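PDB 4R4G: putative lipoprotein YcdA from Bacillus subtilis subsp. subtilis str. 168, which is of unknown function but is probably a membrane-anchored lipoprotein of the cell envelope, built from an Ig-like N-terminal domain and a mixed alpha/beta C-terminal domain. Local coordinates for residues 160-165 and 172-177; 188-193 and 203-208; 257-262 and 272-277. All blocks are in the same frame, centred on the assembly; numbering follows the deposited sequence. Where two conformers were deposited one is given.

Interaction 1: 160-165 and 172-177; sequences GKDNAD and ANKNEI
A salt bridge between K174, in the first turn of helix 174-192, and D162 joins the start of that helix to the loop leading into helix 165-170, in the C-terminal domain of the DUF5105 family. K174 NZ lies 3.1 Å from D162 OD1 and donates to the lone pair of that oxygen that faces away from OD2, the anti one. The two side chains cross obliquely, and the ammonium group ends beside the loop backbone, where N163 N is 3.5 Å from K174 NZ, a proximity and not a bond. Lysine suits the place because the gap is wide: the nearest CA atoms, those of N163 and K174, are 9.1 Å apart. Its chain leaves the helix with CG wedged between the backbone N and the carbonyl carbon (chi1 57°), then bends at chi3 (-88°) to bring NZ round to the carboxylate. A methionine in its place would probably leave D162 without its cationic mate and weaken the tie between loop and helix. N173 is the N-cap of the helix, its OD1 accepting from E176 N at 3.1 Å with the donor above the carbonyl plane, and asparagine fits there because its short side chain can turn back to an amide that has no helical partner. Behind the cap, I177 N bonds to N173 O at 3.3 Å as the helical pattern sets in. The contact lies at the protein surface, and E167 of helix 165-170 accepts from K174 N. F166 of the same helix packs on both K174 and I177, while helix 145-157 meets N163 through V156 and I177 through Y153.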
loop_
_atom_site.group_PDB
_atom_site.type_symbol
_atom_site.label_atom_id
_atom_site.label_comp_id
_atom_site.label_asym_id
_atom_site.label_seq_id
_atom_site.Cartn_x
_atom_site.Cartn_y
_atom_site.Cartn_z
ATOM N N GLY A 160 -18.141 -4.157 -8.157
ATOM C CA GLY A 160 -18.624 -4.717 -9.417
ATOM C C GLY A 160 -18.245 -3.854 -10.612
ATOM O O GLY A 160 -18.730 -4.073 -11.716
ATOM N N LYS A 161 -17.371 -2.863 -10.397
ATOM C CA LYS A 161 -16.905 -1.918 -11.398
ATOM C C LYS A 161 -15.985 -2.605 -12.403
ATOM O O LYS A 161 -15.335 -3.604 -12.081
ATOM C CB LYS A 161 -16.164 -0.758 -10.692
ATOM C CG LYS A 161 -16.213 0.591 -11.411
ATOM C CD LYS A 161 -15.611 1.715 -10.551
ATOM C CE LYS A 161 -15.245 2.951 -11.351
ATOM N NZ LYS A 161 -14.274 3.829 -10.631
ATOM N N ASP A 162 -15.964 -2.076 -13.633
ATOM C CA ASP A 162 -15.061 -2.502 -14.694
ATOM C C ASP A 162 -13.691 -1.852 -14.443
ATOM O O ASP A 162 -13.613 -0.827 -13.744
ATOM C CB ASP A 162 -15.624 -2.118 -16.074
ATOM C CG ASP A 162 -16.405 -3.227 -16.754
ATOM O OD1 ASP A 162 -15.982 -4.409 -16.639
ATOM O OD2 ASP A 162 -17.410 -2.910 -17.455
ATOM N N ASN A 163 -12.613 -2.453 -14.959
ATOM C CA ASN A 163 -11.268 -1.924 -14.756
ATOM C C ASN A 163 -10.349 -2.612 -15.726
ATOM O O ASN A 163 -9.870 -3.708 -15.435
ATOM C CB ASN A 163 -10.819 -2.149 -13.298
ATOM C CG ASN A 163 -9.959 -1.052 -12.721
ATOM O OD1 ASN A 163 -8.846 -0.764 -13.191
ATOM N ND2 ASN A 163 -10.430 -0.472 -11.631
ATOM N N ALA A 164 -10.124 -2.007 -16.901
ATOM C CA ALA A 164 -9.267 -2.613 -17.931
ATOM C C ALA A 164 -7.820 -2.734 -17.453
ATOM O O ALA A 164 -7.040 -3.542 -17.970
ATOM C CB ALA A 164 -9.334 -1.800 -19.206
ATOM N N ASP A 165 -7.492 -1.958 -16.425
ATOM C CA ASP A 165 -6.185 -1.956 -15.817
ATOM C C ASP A 165 -5.946 -3.172 -14.914
ATOM O O ASP A 165 -4.786 -3.528 -14.716
ATOM C CB ASP A 165 -6.010 -0.669 -15.000
ATOM C CG ASP A 165 -5.562 0.549 -15.788
ATOM O OD1 ASP A 165 -5.428 0.443 -17.038
ATOM O OD2 ASP A 165 -5.337 1.610 -15.159
ATOM N N ALA A 172 -3.605 -11.137 -11.937
ATOM C CA ALA A 172 -4.714 -12.081 -11.722
ATOM C C ALA A 172 -5.738 -11.914 -12.824
ATOM O O ALA A 172 -5.722 -10.875 -13.478
ATOM C CB ALA A 172 -5.361 -11.820 -10.362
ATOM N N ASN A 173 -6.629 -12.898 -13.052
ATOM C CA ASN A 173 -7.661 -12.692 -14.065
ATOM C C ASN A 173 -8.969 -12.417 -13.345
ATOM O O ASN A 173 -9.356 -13.180 -12.452
ATOM C CB ASN A 173 -7.735 -13.820 -15.091
ATOM C CG ASN A 173 -8.633 -14.973 -14.778
ATOM O OD1 ASN A 173 -9.820 -14.976 -15.142
ATOM N ND2 ASN A 173 -8.048 -16.008 -14.193
ATOM N N LYS A 174 -9.590 -11.258 -13.663
ATOM C CA LYS A 174 -10.789 -10.789 -12.980
ATOM C C LYS A 174 -11.890 -11.826 -12.971
ATOM O O LYS A 174 -12.385 -12.137 -11.893
ATOM C CB LYS A 174 -11.313 -9.417 -13.479
ATOM C CG LYS A 174 -11.656 -9.250 -14.961
ATOM C CD LYS A 174 -11.873 -7.755 -15.330
ATOM C CE LYS A 174 -13.298 -7.245 -15.150
ATOM N NZ LYS A 174 -13.440 -5.811 -15.546
ATOM N N ASN A 175 -12.214 -12.420 -14.122
ATOM C CA ASN A 175 -13.318 -13.375 -14.245
ATOM C C ASN A 175 -13.232 -14.496 -13.206
ATOM O O ASN A 175 -14.206 -14.718 -12.501
ATOM C CB ASN A 175 -13.401 -13.933 -15.657
ATOM C CG ASN A 175 -13.359 -12.842 -16.695
ATOM O OD1 ASN A 175 -14.369 -12.184 -16.965
ATOM N ND2 ASN A 175 -12.155 -12.552 -17.211
ATOM N N GLU A 176 -12.065 -15.115 -13.041
ATOM C CA GLU A 176 -11.867 -16.198 -12.077
ATOM C C GLU A 176 -11.958 -15.731 -10.618
ATOM O O GLU A 176 -12.659 -16.372 -9.838
ATOM C CB GLU A 176 -10.512 -16.880 -12.314
ATOM C CG GLU A 176 -10.438 -18.319 -11.840
ATOM C CD GLU A 176 -9.233 -19.073 -12.358
ATOM O OE1 GLU A 176 -8.112 -18.831 -11.846
ATOM O OE2 GLU A 176 -9.409 -19.896 -13.287
ATOM N N ILE A 177 -11.250 -14.636 -10.248
ATOM C CA ILE A 177 -11.210 -14.129 -8.872
ATOM C C ILE A 177 -12.585 -13.613 -8.432
ATOM O O ILE A 177 -12.956 -13.844 -7.284
ATOM C CB ILE A 177 -10.068 -13.095 -8.647
ATOM C CG1 ILE A 177 -9.829 -12.837 -7.152
ATOM C CG2 ILE A 177 -10.246 -11.789 -9.427
ATOM C CD1 ILE A 177 -8.420 -12.568 -6.827
#

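Interaction 2: 188-193 and 203-208; sequences GYLSAS and KALDNI
L190 and L205 meet through their branched ends, where helix 174-192 finishes and helix 203-219 begins: a junction of two successive helices, linked by a loop, in the C-terminal domain. L205 CD2 sits 3.7 Å from L190 CG and 3.8 Å from L190 CD2, so one methyl rests against the fork of the opposite leucine, and the two chains run obliquely to one another. L190 turns its CG away from its own carbonyl carbon and beside the backbone N (chi1 -70°), which carries its methyls across the gap although its CB does not point at the partner helix. Leucine suits both places, since each is buried and its forked end can fill space between two helices without needing a polar mate. One turn further along the second helix, I208 CD1 approaches the Y189 ring obliquely, 4.3 Å from CE2. The tyrosine can take part in this apolar packing while remaining partly exposed, and a bound tetraethylene glycol, probably from the crystallisation liquor, lies beside it. Around this first shell, Y199 of the connecting loop touches both leucines, and L195 and A200 add to the cover of L190. Helix 268-283 also packs here, with L276 against Y189 and I208, and Y279 and P280 against I208. Farther out, a salt bridge from D206 to K186 ties the two helices together a second time. At the end of the first helix Y189 O receives two donors, S193 N at 3.0 Å and S193 OG, also at 3.0 Å, the hydroxyl standing above the carbonyl plane.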
loop_
_atom_site.group_PDB
_atom_site.type_symbol
_atom_site.label_atom_id
_atom_site.label_comp_id
_atom_site.label_asym_id
_atom_site.label_seq_id
_atom_site.Cartn_x
_atom_site.Cartn_y
_atom_site.Cartn_z
ATOM N N GLY A 188 -21.516 -18.153 1.944
ATOM C CA GLY A 188 -21.365 -17.550 3.261
ATOM C C GLY A 188 -22.620 -16.855 3.735
ATOM O O GLY A 188 -22.903 -16.857 4.933
ATOM N N TYR A 189 -23.385 -16.262 2.792
ATOM C CA TYR A 189 -24.646 -15.576 3.081
ATOM C C TYR A 189 -25.679 -16.597 3.578
ATOM O O TYR A 189 -26.291 -16.380 4.627
ATOM C CB TYR A 189 -25.174 -14.793 1.848
ATOM C CG TYR A 189 -26.522 -14.146 2.097
ATOM C CD1 TYR A 189 -26.617 -12.886 2.684
ATOM C CD2 TYR A 189 -27.707 -14.822 1.810
ATOM C CE1 TYR A 189 -27.857 -12.311 2.970
ATOM C CE2 TYR A 189 -28.951 -14.263 2.106
ATOM C CZ TYR A 189 -29.021 -13.004 2.680
ATOM O OH TYR A 189 -30.246 -12.450 2.962
ATOM N N LEU A 190 -25.864 -17.698 2.821
ATOM C CA LEU A 190 -26.807 -18.778 3.118
ATOM C C LEU A 190 -26.583 -19.387 4.493
ATOM O O LEU A 190 -27.552 -19.619 5.219
ATOM C CB LEU A 190 -26.706 -19.887 2.069
ATOM C CG LEU A 190 -27.211 -19.576 0.683
ATOM C CD1 LEU A 190 -26.977 -20.745 -0.222
ATOM C CD2 LEU A 190 -28.688 -19.211 0.697
ATOM N N SER A 191 -25.310 -19.653 4.842
ATOM C CA SER A 191 -24.938 -20.232 6.126
ATOM C C SER A 191 -25.228 -19.250 7.265
ATOM O O SER A 191 -25.834 -19.655 8.260
ATOM C CB SER A 191 -23.472 -20.653 6.123
ATOM O OG SER A 191 -23.294 -21.801 5.310
ATOM N N ALA A 192 -24.860 -17.954 7.086
ATOM C CA ALA A 192 -25.074 -16.878 8.067
ATOM C C ALA A 192 -26.569 -16.600 8.322
ATOM O O ALA A 192 -26.916 -16.118 9.406
ATOM C CB ALA A 192 -24.382 -15.601 7.613
ATOM N N SER A 193 -27.443 -16.901 7.336
ATOM C CA SER A 193 -28.888 -16.699 7.456
ATOM C C SER A 193 -29.657 -18.051 7.490
ATOM O O SER A 193 -30.865 -18.086 7.239
ATOM C CB SER A 193 -29.393 -15.806 6.326
ATOM O OG SER A 193 -29.228 -16.427 5.063
ATOM N N LYS A 203 -31.491 -16.761 -8.955
ATOM C CA LYS A 203 -31.602 -15.358 -9.367
ATOM C C LYS A 203 -31.581 -14.457 -8.132
ATOM O O LYS A 203 -30.890 -13.443 -8.140
ATOM C CB LYS A 203 -32.918 -15.141 -10.170
ATOM C CG LYS A 203 -33.083 -13.780 -10.886
ATOM C CD LYS A 203 -34.568 -13.454 -11.190
ATOM C CE LYS A 203 -34.775 -12.425 -12.288
ATOM N NZ LYS A 203 -34.385 -11.048 -11.875
ATOM N N ALA A 204 -32.323 -14.851 -7.072
ATOM C CA ALA A 204 -32.466 -14.136 -5.807
ATOM C C ALA A 204 -31.127 -13.863 -5.170
ATOM O O ALA A 204 -30.876 -12.726 -4.744
ATOM C CB ALA A 204 -33.327 -14.938 -4.850
ATOM N N LEU A 205 -30.255 -14.885 -5.136
ATOM C CA LEU A 205 -28.954 -14.728 -4.535
ATOM C C LEU A 205 -27.991 -13.988 -5.430
ATOM O O LEU A 205 -27.135 -13.286 -4.903
ATOM C CB LEU A 205 -28.374 -16.047 -4.077
ATOM C CG LEU A 205 -28.372 -16.151 -2.563
ATOM C CD1 LEU A 205 -29.765 -16.508 -2.022
ATOM C CD2 LEU A 205 -27.306 -17.093 -2.082
ATOM N N ASP A 206 -28.136 -14.077 -6.756
ATOM C CA ASP A 206 -27.257 -13.310 -7.646
ATOM C C ASP A 206 -27.666 -11.846 -7.625
ATOM O O ASP A 206 -26.805 -10.973 -7.701
ATOM C CB ASP A 206 -27.269 -13.848 -9.088
ATOM C CG ASP A 206 -26.467 -15.116 -9.333
ATOM O OD1 ASP A 206 -25.811 -15.606 -8.382
ATOM O OD2 ASP A 206 -26.489 -15.617 -10.476
ATOM N N ASN A 207 -28.978 -11.578 -7.486
ATOM C CA ASN A 207 -29.496 -10.217 -7.412
ATOM C C ASN A 207 -29.043 -9.547 -6.118
ATOM O O ASN A 207 -28.807 -8.337 -6.123
ATOM C CB ASN A 207 -31.015 -10.184 -7.546
ATOM C CG ASN A 207 -31.505 -10.131 -8.975
ATOM O OD1 ASN A 207 -30.734 -10.209 -9.946
ATOM N ND2 ASN A 207 -32.814 -10.003 -9.133
ATOM N N ILE A 208 -28.869 -10.346 -5.037
ATOM C CA ILE A 208 -28.388 -9.890 -3.732
ATOM C C ILE A 208 -26.921 -9.413 -3.882
ATOM O O ILE A 208 -26.599 -8.294 -3.484
ATOM C CB ILE A 208 -28.584 -10.997 -2.640
ATOM C CG1 ILE A 208 -30.026 -10.941 -2.079
ATOM C CG2 ILE A 208 -27.546 -10.883 -1.495
ATOM C CD1 ILE A 208 -30.484 -12.134 -1.270
#

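Interaction 3: 257-262 and 272-277; sequences KDYYSK and VKYALQ
The rings of Y259 and Y274 form an offset stack, with centroids 4.4 Å apart and planes at 10°. On the face of the Y274 ring, Y259 CD1 lies over the centre; on the face of the Y259 ring, Y274 CG is displaced toward the rim. Y274 CB follows it over that face, 4.1 Å from the centroid of the Y259 ring, in a CH-pi contact. Because the side chains slide past each other in opposite directions, Y259 CB in turn rests 3.5 Å from Y274 CE2. In both tyrosines CG is anti to the backbone N (chi1 172° and 176°), which sends the rings into the gap between the helices. The pair belongs to a helical hairpin of the C-terminal domain, helix 248-260 turning back into helix 268-283. Tyrosine suits both partly exposed places: two flat rings laid one on the other fill the space between backbones whose nearest CA atoms, of Y259 and Y274, are 8.2 Å apart. K262 crosses Y274 at about a right angle, and its NZ reaches the edge of the Y259 ring, in plane, while lying 3.5 Å from Y274 OH. Outside the stack, K255 packs on Y274 and E270 on Y259, and I252 and V256 meet A275.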
loop_
_atom_site.group_PDB
_atom_site.type_symbol
_atom_site.label_atom_id
_atom_site.label_comp_id
_atom_site.label_asym_id
_atom_site.label_seq_id
_atom_site.Cartn_x
_atom_site.Cartn_y
_atom_site.Cartn_z
ATOM N N LYS A 257 -43.681 -7.362 6.350
ATOM C CA LYS A 257 -44.971 -7.098 7.004
ATOM C C LYS A 257 -45.961 -6.517 5.987
ATOM O O LYS A 257 -47.099 -6.975 5.920
ATOM C CB LYS A 257 -44.815 -6.150 8.208
ATOM C CG LYS A 257 -44.225 -6.788 9.464
ATOM C CD LYS A 257 -44.129 -5.763 10.590
ATOM C CE LYS A 257 -43.144 -6.148 11.665
ATOM N NZ LYS A 257 -42.861 -5.010 12.581
ATOM N N ASP A 258 -45.492 -5.569 5.146
ATOM C CA ASP A 258 -46.248 -4.915 4.073
ATOM C C ASP A 258 -46.752 -5.936 3.031
ATOM O O ASP A 258 -47.718 -5.638 2.338
ATOM C CB ASP A 258 -45.376 -3.839 3.390
ATOM C CG ASP A 258 -46.157 -2.752 2.676
ATOM O OD1 ASP A 258 -46.779 -3.054 1.632
ATOM O OD2 ASP A 258 -46.116 -1.595 3.136
ATOM N N TYR A 259 -46.100 -7.133 2.941
ATOM C CA TYR A 259 -46.422 -8.280 2.064
ATOM C C TYR A 259 -47.428 -9.254 2.739
ATOM O O TYR A 259 -48.104 -10.022 2.044
ATOM C CB TYR A 259 -45.126 -9.013 1.690
ATOM C CG TYR A 259 -45.279 -10.326 0.952
ATOM C CD1 TYR A 259 -45.572 -10.353 -0.409
ATOM C CD2 TYR A 259 -45.038 -11.540 1.590
ATOM C CE1 TYR A 259 -45.668 -11.557 -1.105
ATOM C CE2 TYR A 259 -45.124 -12.750 0.903
ATOM C CZ TYR A 259 -45.436 -12.754 -0.447
ATOM O OH TYR A 259 -45.513 -13.944 -1.133
ATOM N N TYR A 260 -47.482 -9.241 4.091
ATOM C CA TYR A 260 -48.433 -10.010 4.901
ATOM C C TYR A 260 -49.738 -9.198 4.986
ATOM O O TYR A 260 -50.815 -9.803 4.936
ATOM C CB TYR A 260 -47.868 -10.364 6.296
ATOM C CG TYR A 260 -47.047 -11.640 6.338
ATOM C CD1 TYR A 260 -47.600 -12.864 5.964
ATOM C CD2 TYR A 260 -45.738 -11.634 6.815
ATOM C CE1 TYR A 260 -46.854 -14.043 6.017
ATOM C CE2 TYR A 260 -44.983 -12.807 6.874
ATOM C CZ TYR A 260 -45.543 -14.009 6.468
ATOM O OH TYR A 260 -44.813 -15.171 6.536
ATOM N N SER A 261 -49.624 -7.818 5.071
ATOM C CA SER A 261 -50.761 -6.880 5.092
ATOM C C SER A 261 -51.489 -6.910 3.734
ATOM O O SER A 261 -52.665 -6.522 3.648
ATOM C CB SER A 261 -50.299 -5.462 5.429
ATOM O OG SER A 261 -50.172 -5.257 6.827
ATOM N N LYS A 262 -50.786 -7.407 2.678
ATOM C CA LYS A 262 -51.241 -7.611 1.301
ATOM C C LYS A 262 -51.959 -8.986 1.222
ATOM O O LYS A 262 -53.197 -9.055 1.184
ATOM C CB LYS A 262 -50.026 -7.591 0.327
ATOM C CG LYS A 262 -49.556 -6.243 -0.217
ATOM C CD LYS A 262 -48.444 -6.437 -1.286
ATOM C CE LYS A 262 -47.040 -6.057 -0.843
ATOM N NZ LYS A 262 -45.985 -6.763 -1.630
ATOM N N VAL A 272 -40.160 -15.690 2.629
ATOM C CA VAL A 272 -38.692 -15.778 2.618
ATOM C C VAL A 272 -38.188 -15.352 1.236
ATOM O O VAL A 272 -37.313 -14.496 1.150
ATOM C CB VAL A 272 -38.171 -17.185 3.033
ATOM C CG1 VAL A 272 -36.765 -17.462 2.487
ATOM C CG2 VAL A 272 -38.184 -17.338 4.547
ATOM N N LYS A 273 -38.776 -15.919 0.167
ATOM C CA LYS A 273 -38.416 -15.613 -1.215
ATOM C C LYS A 273 -38.606 -14.119 -1.508
ATOM O O LYS A 273 -37.704 -13.508 -2.087
ATOM C CB LYS A 273 -39.196 -16.504 -2.201
ATOM C CG LYS A 273 -38.459 -17.832 -2.434
ATOM C CD LYS A 273 -39.353 -19.003 -2.832
ATOM C CE LYS A 273 -38.537 -20.270 -2.979
ATOM N NZ LYS A 273 -39.280 -21.339 -3.696
ATOM N N TYR A 274 -39.706 -13.514 -1.016
ATOM C CA TYR A 274 -39.972 -12.088 -1.190
ATOM C C TYR A 274 -38.928 -11.251 -0.446
ATOM O O TYR A 274 -38.496 -10.217 -0.965
ATOM C CB TYR A 274 -41.390 -11.732 -0.725
ATOM C CG TYR A 274 -41.702 -10.250 -0.786
ATOM C CD1 TYR A 274 -41.997 -9.626 -1.998
ATOM C CD2 TYR A 274 -41.710 -9.471 0.366
ATOM C CE1 TYR A 274 -42.280 -8.260 -2.059
ATOM C CE2 TYR A 274 -41.993 -8.106 0.317
ATOM C CZ TYR A 274 -42.298 -7.508 -0.895
ATOM O OH TYR A 274 -42.572 -6.158 -0.936
ATOM N N ALA A 275 -38.530 -11.685 0.767
ATOM C CA ALA A 275 -37.535 -10.971 1.556
ATOM C C ALA A 275 -36.207 -10.919 0.793
ATOM O O ALA A 275 -35.595 -9.864 0.724
ATOM C CB ALA A 275 -37.357 -11.640 2.905
ATOM N N LEU A 276 -35.814 -12.030 0.144
ATOM C CA LEU A 276 -34.578 -12.118 -0.630
ATOM C C LEU A 276 -34.642 -11.246 -1.900
ATOM O O LEU A 276 -33.593 -10.903 -2.473
ATOM C CB LEU A 276 -34.287 -13.593 -0.997
ATOM C CG LEU A 276 -34.046 -14.566 0.171
ATOM C CD1 LEU A 276 -34.211 -15.978 -0.267
ATOM C CD2 LEU A 276 -32.682 -14.367 0.822
ATOM N N GLN A 277 -35.874 -10.909 -2.334
ATOM C CA GLN A 277 -36.136 -10.074 -3.500
ATOM C C GLN A 277 -36.003 -8.582 -3.167
ATOM O O GLN A 277 -35.445 -7.839 -3.979
ATOM C CB GLN A 277 -37.535 -10.344 -4.069
ATOM C CG GLN A 277 -37.676 -11.633 -4.865
ATOM C CD GLN A 277 -39.127 -11.988 -5.137
ATOM O OE1 GLN A 277 -39.996 -11.118 -5.346
ATOM N NE2 GLN A 277 -39.417 -13.288 -5.150
#

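From the N terminus, interaction 1 closes first, round the short helix 165-170, then interaction 2 round the loop between helices 174-192 and 203-219, and last interaction 3 round the loop joining helices 248-260 and 268-283. The three follow in series; none nests within or crosses another. Helix 174-192 is shared, entering at interaction 1 and leaving at interaction 2, whose centres are 22 Å apart. Between interactions 2 and 3 the chain passes through strands 221-230 and 233-244, yet the two touch, A204 of helix 203-219 meeting L276 of helix 268-283. Interactions 1 and 3 stay apart, about 18 Å between nearest atoms.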